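Local coordinates for Glyoxalase/bleomycin resistance protein/dioxygenase (Nostoc punctiforme PCC 73102, PDB 3KOL) that binds cobalt in the crystal and probably works as a metal-dependent enzyme of the glyoxalase/dioxygenase superfamily, its precise reaction being unsettled, at residues Ala24-Asp29 against Phe78-Leu83. Numbering follows the deposited sequence.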
loop_
_atom_site.group_PDB
_atom_site.type_symbol
_atom_site.label_atom_id
_atom_site.label_comp_id
_atom_site.label_asym_id
_atom_site.label_seq_id
_atom_site.Cartn_x
_atom_site.Cartn_y
_atom_site.Cartn_z
ATOM N N ALA A 24 3.019 -4.902 1.547
ATOM C CA ALA A 24 2.899 -6.327 1.806
ATOM C C ALA A 24 1.487 -6.710 2.203
ATOM O O ALA A 24 0.818 -5.993 2.946
ATOM C CB ALA A 24 3.876 -6.739 2.902
ATOM N N LEU A 25 1.044 -7.848 1.685
ATOM C CA LEU A 25 -0.277 -8.372 1.975
ATOM C C LEU A 25 -0.126 -9.798 2.485
ATOM O O LEU A 25 0.781 -10.517 2.068
ATOM C CB LEU A 25 -1.147 -8.402 0.709
ATOM C CG LEU A 25 -1.337 -7.151 -0.159
ATOM C CD1 LEU A 25 -2.298 -7.478 -1.306
ATOM C CD2 LEU A 25 -1.891 -6.008 0.672
ATOM N N ASN A 26 -1.001 -10.191 3.406
ATOM C CA ASN A 26 -1.011 -11.558 3.918
ATOM C C ASN A 26 -2.149 -12.231 3.163
ATOM O O ASN A 26 -3.254 -11.693 3.107
ATOM C CB ASN A 26 -1.319 -11.596 5.412
ATOM C CG ASN A 26 -0.184 -11.070 6.248
ATOM O OD1 ASN A 26 0.983 -11.229 5.889
ATOM N ND2 ASN A 26 -0.514 -10.446 7.375
ATOM N N VAL A 27 -1.884 -13.394 2.580
ATOM C CA VAL A 27 -2.911 -14.094 1.819
ATOM C C VAL A 27 -3.108 -15.522 2.327
ATOM O O VAL A 27 -2.139 -16.233 2.597
ATOM C CB VAL A 27 -2.537 -14.130 0.331
ATOM C CG1 VAL A 27 -2.365 -12.702 -0.186
ATOM C CG2 VAL A 27 -1.251 -14.909 0.129
ATOM N N GLN A 28 -4.363 -15.936 2.457
ATOM C CA GLN A 28 -4.667 -17.280 2.945
ATOM C C GLN A 28 -4.396 -18.337 1.875
ATOM O O GLN A 28 -3.946 -19.442 2.187
ATOM C CB GLN A 28 -6.132 -17.354 3.399
ATOM C CG GLN A 28 -6.446 -18.549 4.295
ATOM C CD GLN A 28 -6.584 -19.851 3.528
ATOM O OE1 GLN A 28 -6.151 -20.910 3.990
ATOM N NE2 GLN A 28 -7.214 -19.784 2.361
ATOM N N ASP A 29 -4.660 -17.988 0.617
ATOM C CA ASP A 29 -4.461 -18.904 -0.506
ATOM C C ASP A 29 -3.456 -18.311 -1.494
ATOM O O ASP A 29 -3.832 -17.570 -2.401
ATOM C CB ASP A 29 -5.799 -19.147 -1.217
ATOM C CG ASP A 29 -5.733 -20.290 -2.217
ATOM O OD1 ASP A 29 -4.678 -20.471 -2.857
ATOM O OD2 ASP A 29 -6.750 -20.997 -2.378
ATOM N N PHE A 78 2.510 -12.663 1.350
ATOM C CA PHE A 78 2.981 -13.568 2.385
ATOM C C PHE A 78 1.918 -14.623 2.632
ATOM O O PHE A 78 0.809 -14.304 3.047
ATOM C CB PHE A 78 3.256 -12.786 3.674
ATOM C CG PHE A 78 4.518 -11.972 3.628
ATOM C CD1 PHE A 78 5.740 -12.551 3.954
ATOM C CD2 PHE A 78 4.494 -10.640 3.224
ATOM C CE1 PHE A 78 6.921 -11.821 3.876
ATOM C CE2 PHE A 78 5.675 -9.897 3.141
ATOM C CZ PHE A 78 6.889 -10.488 3.468
ATOM N N GLY A 79 2.259 -15.879 2.365
ATOM C CA GLY A 79 1.310 -16.958 2.575
ATOM C C GLY A 79 1.009 -17.164 4.046
ATOM O O GLY A 79 1.904 -17.461 4.838
ATOM N N GLU A 80 -0.257 -16.999 4.411
ATOM C CA GLU A 80 -0.713 -17.153 5.790
ATOM C C GLU A 80 -2.005 -17.964 5.774
ATOM O O GLU A 80 -3.079 -17.436 6.049
ATOM C CB GLU A 80 -0.989 -15.781 6.413
ATOM C CG GLU A 80 0.237 -14.906 6.624
ATOM C CD GLU A 80 1.212 -15.501 7.623
ATOM O OE1 GLU A 80 0.786 -16.360 8.424
ATOM O OE2 GLU A 80 2.397 -15.104 7.616
ATOM N N PRO A 81 -1.915 -19.266 5.457
ATOM C CA PRO A 81 -3.095 -20.135 5.405
ATOM C C PRO A 81 -3.865 -20.282 6.712
ATOM O O PRO A 81 -5.031 -20.668 6.703
ATOM C CB PRO A 81 -2.520 -21.461 4.915
ATOM C CG PRO A 81 -1.154 -21.465 5.522
ATOM C CD PRO A 81 -0.682 -20.048 5.255
ATOM N N GLU A 82 -3.230 -19.966 7.835
ATOM C CA GLU A 82 -3.906 -20.102 9.119
ATOM C C GLU A 82 -4.476 -18.804 9.681
ATOM O O GLU A 82 -5.101 -18.804 10.743
ATOM C CB GLU A 82 -2.966 -20.759 10.131
ATOM C CG GLU A 82 -2.607 -22.187 9.747
ATOM C CD GLU A 82 -1.819 -22.910 10.816
ATOM O OE1 GLU A 82 -0.704 -22.455 11.149
ATOM O OE2 GLU A 82 -2.317 -23.937 11.327
ATOM N N LEU A 83 -4.273 -17.699 8.971
ATOM C CA LEU A 83 -4.804 -16.422 9.428
ATOM C C LEU A 83 -6.209 -16.195 8.892
ATOM O O LEU A 83 -6.604 -16.783 7.886
ATOM C CB LEU A 83 -3.894 -15.270 8.991
ATOM C CG LEU A 83 -2.526 -15.204 9.672
ATOM C CD1 LEU A 83 -1.774 -13.962 9.199
ATOM C CD2 LEU A 83 -2.708 -15.163 11.183
HETATM O O HOH W 1 2.909 -12.296 7.731
#
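Asn26 and Phe78 sit side by side on neighbouring parallel strands, 17-27 and 74-79, of one four-stranded sheet of the vicinal oxygen chelate fold. Their side chains leave the same face of the sheet, and the amide plane stands 78° from the ring. Asn26 OD1 lies 3.5 Å from Phe78 CB, obliquely placed against the ring. With CG beside its own backbone N (chi1 -75°), the Phe78 ring reaches back along the neighbouring strand to Ala24, where CE2 meets Ala24 CB at 3.6 Å. The small methyl of Ala24 suits this place: it meets the ring edge and also packs on His99 of the second subunit, close to a bound cobalt ion. Tyr98 of that subunit meets the Phe78 ring edge-to-face, and the sheet continues through Ala24-Asn26 into the partner chain.

Val27 lies on the other face, a beta-branched residue well suited to an extended strand; its CG2 rests 3.6 Å from Phe78 O, while the side chain also touches Leu77 and Ser33. Gly79 opposite it adds no side chain, and its CA approaches Val27 O. Three hydrogen bonds join the main chains, from Phe78 N to Leu25 O, from Val27 N to Phe78 O and from Glu80 N to Val27 O, the last at 2.7 Å and almost straight at 175°. Beyond it a type I turn from Glu80 to Leu83 follows. Pro81, whose ring suits the second position of such a turn, keeps Pro81 CB 3.7 Å from Gln28 O.

Asn26 suits its position by using both ends of its amide. ND2 donates to Phe94 O of the second subunit. Glu80 runs alongside, its chain bent at chi2, and one water donates to both Asn26 OD1 and Glu80 OE2, 2.9 Å from each.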